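Local coordinates for protein N-acetylglucosamine 2-epimerase (Xylella fastidiosa, PDB 3GT5) that belongs to the N-acylglucosamine 2-epimerase family and probably isomerises a sugar substrate by epimerisation at C2, at residues A[155-160]-A[164-169]; A[111-116]-A[238-243]. All coordinates share one frame; numbering follows the deposited sequence. Where two conformers were deposited one is given.

From the N terminus, strand 104-111 runs into helix 112-127, and the junction of the two supplies one half of contact 2. Helix 133-147 comes next, and then strand 155-160, where contact 1 closes a short loop: three residues further on, the chain folds back as 164-169 against the strand it has just left. Two more helices, 172-189 and 192-211, precede the loop 238-243, which returns to 111-116 and completes contact 2. The short closure of contact 1 thus lies wholly within the long one. The two contacts meet where Asp-158 O approaches Cys-112 N and Asp-158 OD1 pairs with Arg-241 NH2, tying an inner strand of the sheet, the start of helix 112-127 and loop 238-243 together.

Contact 1. Residues A[155-160]-A[164-169]; sequences LYKDEA and WNFTRY
The methyl of Ala-160 points at the middle of one face of the Phe-166 ring, its CB 3.3 Å from the ring centroid in a CH-pi contact. In one of the two modelled conformers of Lys-157, CE lies over the opposite face, 3.6 Å from the same centroid, with NZ in cation-pi range. The backbones of Ala-160 and Phe-166 also form a single beta bridge, flanked by the nearly straight hydrogen bond Thr-167 N to Glu-159 O (3.0 Å). In this way the loop after strand 155-160 folds back on it, the strand lying between 104-111 and 149-150 in an antiparallel sheet that accompanies the (alpha/alpha) barrel of the N-acylglucosamine 2-epimerase family. Beyond the bridge the chains are linked by water. Thr-167 OG1, between the backbone N and carbonyl carbon (chi1 75°), lies 3.0 Å from water 1, which accepts from Glu-159 N and donates to Tyr-169 O (2.8 Å). It is also 2.8 Å from water 2, which donates to Glu-159 OE1. The same OG1 receives a weak bond from Tyr-169 N, giving an ST turn. At the far end, Asp-158 CG meets the Tyr-169 ring at its edge, 3.6 Å from CE2, the carboxylate turned 87° from the ring plane; Asp-158 OD1 is salt-bridged to Arg-241, and Tyr-169 OH is hydrogen-bonded to His-220 ND1.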
ATOM      1  N   LEU A 155       4.283 -18.793  -0.144  1.00 16.58           N
ATOM      2  CA  LEU A 155       4.435 -17.456   0.452  1.00 16.73           C
ATOM      3  C   LEU A 155       5.888 -17.044   0.723  1.00 16.30           C
ATOM      4  O   LEU A 155       6.759 -17.906   0.932  1.00 17.35           O
ATOM      5  CB  LEU A 155       3.651 -17.419   1.775  1.00 17.18           C
ATOM      6  CG  LEU A 155       2.156 -17.620   1.668  1.00 16.44           C
ATOM      7  CD1 LEU A 155       1.535 -17.981   3.023  1.00 16.65           C
ATOM      8  CD2 LEU A 155       1.525 -16.367   1.066  1.00 17.43           C
ATOM      9  N   TYR A 156       6.153 -15.727   0.791  1.00 14.06           N
ATOM     10  CA  TYR A 156       7.456 -15.196   1.085  1.00 14.95           C
ATOM     11  C   TYR A 156       7.648 -15.085   2.594  1.00 16.03           C
ATOM     12  O   TYR A 156       6.711 -14.706   3.340  1.00 15.84           O
ATOM     13  CB  TYR A 156       7.653 -13.800   0.446  1.00 13.57           C
ATOM     14  CG  TYR A 156       7.675 -13.841  -1.071  1.00 14.78           C
ATOM     15  CD1 TYR A 156       8.841 -14.148  -1.776  1.00 16.40           C
ATOM     16  CD2 TYR A 156       6.524 -13.603  -1.803  1.00 15.34           C
ATOM     17  CE1 TYR A 156       8.829 -14.224  -3.167  1.00 15.77           C
ATOM     18  CE2 TYR A 156       6.528 -13.652  -3.178  1.00 15.37           C
ATOM     19  CZ  TYR A 156       7.666 -13.943  -3.844  1.00 15.59           C
ATOM     20  OH  TYR A 156       7.604 -13.975  -5.212  1.00 20.10           O
ATOM     21  N   LYS A 157       8.871 -15.381   3.011  1.00 17.49           N
ATOM     22  CA  LYS A 157       9.349 -15.086   4.367  0.50 18.49           C
ATOM     23  C   LYS A 157       9.503 -13.591   4.545  1.00 18.41           C
ATOM     24  O   LYS A 157       9.608 -12.852   3.566  1.00 19.50           O
ATOM     25  CB  LYS A 157      10.682 -15.796   4.602  0.50 18.48           C
ATOM     26  CG  LYS A 157      10.556 -17.306   4.387  0.50 18.44           C
ATOM     27  CD  LYS A 157      11.800 -18.078   4.813  0.50 19.99           C
ATOM     28  CE  LYS A 157      13.018 -17.661   4.030  0.50 20.38           C
ATOM     29  NZ  LYS A 157      14.017 -18.766   3.999  0.50 18.34           N
ATOM     30  N   ASP A 158       9.556 -13.128   5.784  1.00 19.24           N
ATOM     31  CA  ASP A 158       9.466 -11.673   6.004  1.00 19.93           C
ATOM     32  C   ASP A 158      10.762 -10.892   6.136  1.00 20.66           C
ATOM     33  O   ASP A 158      10.892  -9.800   5.600  1.00 21.27           O
ATOM     34  CB  ASP A 158       8.630 -11.409   7.230  1.00 20.39           C
ATOM     35  CG  ASP A 158       7.652 -10.292   7.012  1.00 25.13           C
ATOM     36  OD1 ASP A 158       7.940  -9.175   7.514  1.00 26.14           O
ATOM     37  OD2 ASP A 158       6.601 -10.542   6.354  1.00 26.88           O
ATOM     38  N   GLU A 159      11.705 -11.384   6.934  1.00 20.56           N
ATOM     39  CA  GLU A 159      12.749 -10.506   7.427  1.00 20.22           C
ATOM     40  C   GLU A 159      14.058 -11.284   7.635  1.00 19.61           C
ATOM     41  O   GLU A 159      14.036 -12.299   8.289  1.00 18.90           O
ATOM     42  CB  GLU A 159      12.337  -9.873   8.760  1.00 21.38           C
ATOM     43  CG  GLU A 159      13.393  -8.907   9.339  1.00 25.22           C
ATOM     44  CD  GLU A 159      13.159  -8.550  10.790  1.00 27.97           C
ATOM     45  OE1 GLU A 159      11.974  -8.447  11.197  1.00 30.41           O
ATOM     46  OE2 GLU A 159      14.178  -8.329  11.506  1.00 30.04           O
ATOM     47  N   ALA A 160      15.156 -10.773   7.081  1.00 19.65           N
ATOM     48  CA  ALA A 160      16.479 -11.374   7.201  1.00 19.86           C
ATOM     49  C   ALA A 160      17.502 -10.276   7.505  1.00 21.43           C
ATOM     50  O   ALA A 160      17.330  -9.087   7.154  1.00 20.06           O
ATOM     51  CB  ALA A 160      16.828 -12.174   5.927  1.00 19.83           C
ATOM     52  N   TRP A 164      21.445 -12.633   5.250  1.00 23.85           N
ATOM     53  CA  TRP A 164      20.307 -13.435   4.836  1.00 22.46           C
ATOM     54  C   TRP A 164      19.880 -14.495   5.844  1.00 21.43           C
ATOM     55  O   TRP A 164      19.330 -15.522   5.471  1.00 21.14           O
ATOM     56  CB  TRP A 164      20.509 -14.044   3.445  1.00 23.14           C
ATOM     57  CG  TRP A 164      20.900 -13.035   2.423  1.00 22.28           C
ATOM     58  CD1 TRP A 164      22.096 -12.928   1.794  1.00 25.31           C
ATOM     59  CD2 TRP A 164      20.076 -11.984   1.901  1.00 22.20           C
ATOM     60  NE1 TRP A 164      22.080 -11.868   0.922  1.00 25.37           N
ATOM     61  CE2 TRP A 164      20.845 -11.281   0.958  1.00 23.98           C
ATOM     62  CE3 TRP A 164      18.757 -11.591   2.120  1.00 23.28           C
ATOM     63  CZ2 TRP A 164      20.345 -10.188   0.243  1.00 25.01           C
ATOM     64  CZ3 TRP A 164      18.260 -10.520   1.405  1.00 21.96           C
ATOM     65  CH2 TRP A 164      19.056  -9.821   0.492  1.00 24.45           C
ATOM     66  N   ASN A 165      20.088 -14.206   7.120  1.00 20.94           N
ATOM     67  CA  ASN A 165      19.612 -15.080   8.182  1.00 21.35           C
ATOM     68  C   ASN A 165      18.233 -14.631   8.547  1.00 20.26           C
ATOM     69  O   ASN A 165      18.069 -13.517   9.040  1.00 20.45           O
ATOM     70  CB  ASN A 165      20.492 -14.997   9.415  1.00 21.73           C
ATOM     71  CG  ASN A 165      21.883 -15.568   9.171  1.00 22.53           C
ATOM     72  OD1 ASN A 165      22.040 -16.748   8.834  1.00 24.12           O
ATOM     73  ND2 ASN A 165      22.868 -14.743   9.331  1.00 23.13           N
ATOM     74  N   PHE A 166      17.259 -15.490   8.321  1.00 21.17           N
ATOM     75  CA  PHE A 166      15.855 -15.134   8.524  1.00 20.36           C
ATOM     76  C   PHE A 166      15.409 -15.305   9.943  1.00 20.71           C
ATOM     77  O   PHE A 166      15.926 -16.154  10.671  1.00 21.92           O
ATOM     78  CB  PHE A 166      14.942 -15.892   7.578  1.00 20.76           C
ATOM     79  CG  PHE A 166      14.935 -15.306   6.203  1.00 19.77           C
ATOM     80  CD1 PHE A 166      15.912 -15.641   5.292  1.00 19.97           C
ATOM     81  CD2 PHE A 166      13.974 -14.377   5.836  1.00 18.70           C
ATOM     82  CE1 PHE A 166      15.926 -15.059   4.037  1.00 17.72           C
ATOM     83  CE2 PHE A 166      13.997 -13.793   4.586  1.00 18.21           C
ATOM     84  CZ  PHE A 166      14.982 -14.141   3.690  1.00 17.36           C
ATOM     85  N   THR A 167      14.473 -14.450  10.361  1.00 21.09           N
ATOM     86  CA  THR A 167      13.699 -14.718  11.588  1.00 19.98           C
ATOM     87  C   THR A 167      12.576 -15.735  11.336  1.00 19.63           C
ATOM     88  O   THR A 167      12.252 -16.080  10.197  1.00 20.13           O
ATOM     89  CB  THR A 167      13.098 -13.420  12.176  1.00 20.10           C
ATOM     90  OG1 THR A 167      11.983 -13.013  11.367  1.00 21.15           O
ATOM     91  CG2 THR A 167      14.160 -12.291  12.225  1.00 20.47           C
ATOM     92  N   ARG A 168      11.923 -16.175  12.405  1.00 18.18           N
ATOM     93  CA  ARG A 168      10.798 -17.093  12.280  1.00 19.10           C
ATOM     94  C   ARG A 168       9.458 -16.405  12.014  1.00 18.35           C
ATOM     95  O   ARG A 168       8.465 -17.085  11.854  1.00 19.58           O
ATOM     96  CB  ARG A 168      10.667 -17.987  13.519  1.00 19.74           C
ATOM     97  CG  ARG A 168      11.718 -19.106  13.483  1.00 22.32           C
ATOM     98  CD  ARG A 168      11.623 -20.048  14.690  1.00 25.89           C
ATOM     99  NE  ARG A 168      12.002 -19.299  15.881  1.00 28.31           N
ATOM    100  CZ  ARG A 168      11.177 -18.871  16.831  1.00 26.17           C
ATOM    101  NH1 ARG A 168      11.669 -18.190  17.848  1.00 29.29           N
ATOM    102  NH2 ARG A 168       9.890 -19.127  16.791  1.00 29.78           N
ATOM    103  N   TYR A 169       9.438 -15.076  12.019  1.00 17.36           N
ATOM    104  CA  TYR A 169       8.184 -14.348  11.860  1.00 17.07           C
ATOM    105  C   TYR A 169       7.655 -14.601  10.416  1.00 16.67           C
ATOM    106  O   TYR A 169       8.437 -14.554   9.448  1.00 17.49           O
ATOM    107  CB  TYR A 169       8.407 -12.869  12.070  1.00 16.62           C
ATOM    108  CG  TYR A 169       7.193 -12.047  11.730  1.00 18.41           C
ATOM    109  CD1 TYR A 169       6.144 -11.950  12.618  1.00 16.38           C
ATOM    110  CD2 TYR A 169       7.093 -11.369  10.530  1.00 18.52           C
ATOM    111  CE1 TYR A 169       5.026 -11.239  12.322  1.00 17.89           C
ATOM    112  CE2 TYR A 169       5.962 -10.654  10.216  1.00 16.65           C
ATOM    113  CZ  TYR A 169       4.924 -10.577  11.102  1.00 17.48           C
ATOM    114  OH  TYR A 169       3.766  -9.865  10.811  1.00 15.47           O
TER
HETATM  115  O   HOH W   1      10.928 -13.584   8.583  1.00 20.76           O
HETATM  116  O   HOH W   2      10.891 -10.622  12.299  1.00 24.46           O

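Contact 2. Residues A[111-116]-A[238-243]; sequences HCYGLA and HLFRPW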
ATOM      1  N   HIS A 111      13.996  -6.461   4.507  1.00 19.47           N
ATOM      2  CA  HIS A 111      12.573  -6.656   4.703  1.00 19.79           C
ATOM      3  C   HIS A 111      11.899  -7.010   3.412  1.00 18.86           C
ATOM      4  O   HIS A 111      12.011  -6.295   2.447  1.00 19.24           O
ATOM      5  CB  HIS A 111      11.961  -5.368   5.256  1.00 19.42           C
ATOM      6  CG  HIS A 111      12.178  -5.199   6.715  1.00 20.94           C
ATOM      7  ND1 HIS A 111      11.498  -5.936   7.662  1.00 24.24           N
ATOM      8  CD2 HIS A 111      13.005  -4.372   7.396  1.00 23.39           C
ATOM      9  CE1 HIS A 111      11.888  -5.558   8.867  1.00 26.23           C
ATOM     10  NE2 HIS A 111      12.802  -4.608   8.733  1.00 23.08           N
ATOM     11  N   CYS A 112      11.168  -8.110   3.394  1.00 18.05           N
ATOM     12  CA  CYS A 112      10.347  -8.460   2.235  1.00 17.97           C
ATOM     13  C   CYS A 112       9.376  -7.324   1.897  1.00 18.15           C
ATOM     14  O   CYS A 112       9.095  -7.083   0.723  1.00 18.46           O
ATOM     15  CB  CYS A 112       9.561  -9.723   2.531  1.00 18.86           C
ATOM     16  SG  CYS A 112       8.857 -10.357   0.992  1.00 23.41           S
ATOM     17  N   TYR A 113       8.846  -6.657   2.927  1.00 17.45           N
ATOM     18  CA  TYR A 113       7.956  -5.515   2.722  1.00 18.03           C
ATOM     19  C   TYR A 113       8.633  -4.462   1.830  1.00 17.74           C
ATOM     20  O   TYR A 113       8.017  -3.926   0.896  1.00 17.96           O
ATOM     21  CB  TYR A 113       7.580  -4.955   4.099  1.00 18.93           C
ATOM     22  CG  TYR A 113       6.497  -3.908   4.093  1.00 17.55           C
ATOM     23  CD1 TYR A 113       5.194  -4.199   4.527  1.00 22.67           C
ATOM     24  CD2 TYR A 113       6.784  -2.595   3.641  1.00 18.20           C
ATOM     25  CE1 TYR A 113       4.222  -3.242   4.523  1.00 20.06           C
ATOM     26  CE2 TYR A 113       5.820  -1.655   3.630  1.00 18.58           C
ATOM     27  CZ  TYR A 113       4.542  -1.970   4.065  1.00 18.98           C
ATOM     28  OH  TYR A 113       3.549  -1.020   4.072  1.00 23.68           O
ATOM     29  N   GLY A 114       9.905  -4.203   2.115  1.00 17.86           N
ATOM     30  CA  GLY A 114      10.782  -3.337   1.308  1.00 18.15           C
ATOM     31  C   GLY A 114      10.915  -3.757  -0.130  1.00 18.65           C
ATOM     32  O   GLY A 114      10.689  -2.960  -1.053  1.00 19.46           O
ATOM     33  N   LEU A 115      11.212  -5.029  -0.355  1.00 18.51           N
ATOM     34  CA  LEU A 115      11.314  -5.545  -1.711  1.00 18.55           C
ATOM     35  C   LEU A 115      10.004  -5.490  -2.525  1.00 18.16           C
ATOM     36  O   LEU A 115      10.060  -5.382  -3.749  1.00 18.50           O
ATOM     37  CB  LEU A 115      11.873  -6.972  -1.693  1.00 19.39           C
ATOM     38  CG  LEU A 115      13.305  -6.985  -1.158  1.00 20.74           C
ATOM     39  CD1 LEU A 115      13.690  -8.425  -0.882  1.00 23.00           C
ATOM     40  CD2 LEU A 115      14.200  -6.332  -2.206  1.00 23.68           C
ATOM     41  N   ALA A 116       8.829  -5.625  -1.876  1.00 16.46           N
ATOM     42  CA  ALA A 116       7.545  -5.460  -2.568  1.00 15.97           C
ATOM     43  C   ALA A 116       7.507  -4.040  -3.159  1.00 15.54           C
ATOM     44  O   ALA A 116       7.207  -3.856  -4.362  1.00 16.34           O
ATOM     45  CB  ALA A 116       6.403  -5.667  -1.623  1.00 14.33           C
ATOM     46  N   HIS A 238       2.504  -0.619  16.470  1.00 27.27           N
ATOM     47  CA  HIS A 238       3.654  -0.736  15.591  1.00 26.77           C
ATOM     48  C   HIS A 238       3.181  -0.389  14.179  1.00 26.68           C
ATOM     49  O   HIS A 238       2.094  -0.783  13.787  1.00 24.58           O
ATOM     50  CB  HIS A 238       4.204  -2.170  15.678  1.00 26.59           C
ATOM     51  CG  HIS A 238       5.483  -2.367  14.939  1.00 26.17           C
ATOM     52  ND1 HIS A 238       5.524  -2.622  13.586  1.00 26.82           N
ATOM     53  CD2 HIS A 238       6.768  -2.357  15.366  1.00 28.35           C
ATOM     54  CE1 HIS A 238       6.786  -2.764  13.209  1.00 29.09           C
ATOM     55  NE2 HIS A 238       7.561  -2.596  14.270  1.00 28.06           N
ATOM     56  N   LEU A 239       3.987   0.350  13.402  1.00 27.74           N
ATOM     57  CA  LEU A 239       3.560   0.937  12.108  1.00 28.03           C
ATOM     58  C   LEU A 239       3.289  -0.098  11.025  1.00 27.75           C
ATOM     59  O   LEU A 239       2.318   0.033  10.274  1.00 28.64           O
ATOM     60  CB  LEU A 239       4.624   1.956  11.609  1.00 28.70           C
ATOM     61  CG  LEU A 239       4.351   2.757  10.315  1.00 30.92           C
ATOM     62  CD1 LEU A 239       3.007   3.466  10.342  1.00 30.77           C
ATOM     63  CD2 LEU A 239       5.499   3.790  10.038  1.00 32.83           C
ATOM     64  N   PHE A 240       4.112  -1.142  10.953  1.00 25.82           N
ATOM     65  CA  PHE A 240       3.953  -2.168   9.926  1.00 25.78           C
ATOM     66  C   PHE A 240       3.344  -3.461  10.414  1.00 24.35           C
ATOM     67  O   PHE A 240       2.825  -4.239   9.598  1.00 25.43           O
ATOM     68  CB  PHE A 240       5.311  -2.458   9.261  1.00 26.63           C
ATOM     69  CG  PHE A 240       5.912  -1.248   8.590  1.00 28.87           C
ATOM     70  CD1 PHE A 240       5.425  -0.799   7.373  1.00 33.22           C
ATOM     71  CD2 PHE A 240       6.909  -0.522   9.205  1.00 31.63           C
ATOM     72  CE1 PHE A 240       5.969   0.356   6.752  1.00 33.10           C
ATOM     73  CE2 PHE A 240       7.452   0.633   8.571  1.00 32.02           C
ATOM     74  CZ  PHE A 240       6.977   1.044   7.351  1.00 30.76           C
ATOM     75  N   ARG A 241       3.400  -3.693  11.728  1.00 23.09           N
ATOM     76  CA  ARG A 241       2.968  -4.955  12.342  1.00 22.50           C
ATOM     77  C   ARG A 241       2.100  -4.658  13.579  1.00 22.29           C
ATOM     78  O   ARG A 241       2.430  -5.061  14.694  1.00 20.72           O
ATOM     79  CB  ARG A 241       4.179  -5.807  12.761  1.00 22.10           C
ATOM     80  CG  ARG A 241       4.998  -6.337  11.573  1.00 22.30           C
ATOM     81  CD  ARG A 241       6.106  -7.244  12.062  1.00 20.98           C
ATOM     82  NE  ARG A 241       7.077  -7.504  10.997  1.00 22.33           N
ATOM     83  CZ  ARG A 241       8.197  -8.207  11.146  1.00 25.89           C
ATOM     84  NH1 ARG A 241       8.531  -8.780  12.313  1.00 26.23           N
ATOM     85  NH2 ARG A 241       8.988  -8.372  10.085  1.00 26.45           N
ATOM     86  N   PRO A 242       0.949  -3.987  13.352  1.00 21.81           N
ATOM     87  CA  PRO A 242       0.053  -3.650  14.454  1.00 21.95           C
ATOM     88  C   PRO A 242      -0.648  -4.898  14.980  1.00 20.60           C
ATOM     89  O   PRO A 242      -0.686  -5.917  14.300  1.00 20.50           O
ATOM     90  CB  PRO A 242      -0.962  -2.702  13.787  1.00 21.89           C
ATOM     91  CG  PRO A 242      -1.013  -3.108  12.389  1.00 22.69           C
ATOM     92  CD  PRO A 242       0.401  -3.580  12.050  1.00 22.78           C
ATOM     93  N   TRP A 243      -1.219  -4.829  16.168  1.00 20.84           N
ATOM     94  CA  TRP A 243      -1.988  -5.970  16.671  1.00 19.94           C
ATOM     95  C   TRP A 243      -3.469  -5.849  16.300  1.00 20.29           C
ATOM     96  O   TRP A 243      -4.050  -4.760  16.396  1.00 21.06           O
ATOM     97  CB  TRP A 243      -1.871  -6.101  18.200  1.00 20.58           C
ATOM     98  CG  TRP A 243      -2.543  -7.388  18.688  1.00 19.06           C
ATOM     99  CD1 TRP A 243      -1.956  -8.625  18.785  1.00 18.96           C
ATOM    100  CD2 TRP A 243      -3.897  -7.563  19.141  1.00 19.22           C
ATOM    101  NE1 TRP A 243      -2.866  -9.559  19.216  1.00 20.53           N
ATOM    102  CE2 TRP A 243      -4.060  -8.936  19.459  1.00 17.45           C
ATOM    103  CE3 TRP A 243      -5.006  -6.698  19.283  1.00 19.70           C
ATOM    104  CZ2 TRP A 243      -5.263  -9.454  19.944  1.00 17.22           C
ATOM    105  CZ3 TRP A 243      -6.211  -7.220  19.762  1.00 20.37           C
ATOM    106  CH2 TRP A 243      -6.342  -8.579  20.063  1.00 18.80           C
TER
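Arg-241 NH2 is gripped by two carboxylates of strand 155-160, through Asp-158 OD1 and Glu-159 OE1, and comes within 4.2 Å of His-111 CE1, near the plane of the imidazole and at its edge. An almost fully extended side chain beyond CG takes the guanidinium this far from its loop, and NH1 is bonded to Tyr-231 OH, so partners at both terminal nitrogens limit its rotation. Tyr-169 adds a cation-pi contact. The main apolar touch is an edge-to-face pair: Phe-240 presents its edge to the face of Tyr-113, with CD1 3.6 Å from Tyr-113 CZ, the centroids 4.9 Å apart and the planes at 66°. Tyr-113 CG, anti to the backbone N (chi1 -171°), directs the ring from the first turn of helix 112-127 toward the loop. Within that loop His-238 ND1 accepts from Arg-241 N (3.0 Å), which lies 16° out of the ring plane, and weakly from Phe-240 N, tying the two backbone nitrogens to the imidazole. With His-111 at the N-cap, the contact joins the strand-to-helix junction to a long loop at one end of what is, as in this family, an (alpha/alpha)6 barrel.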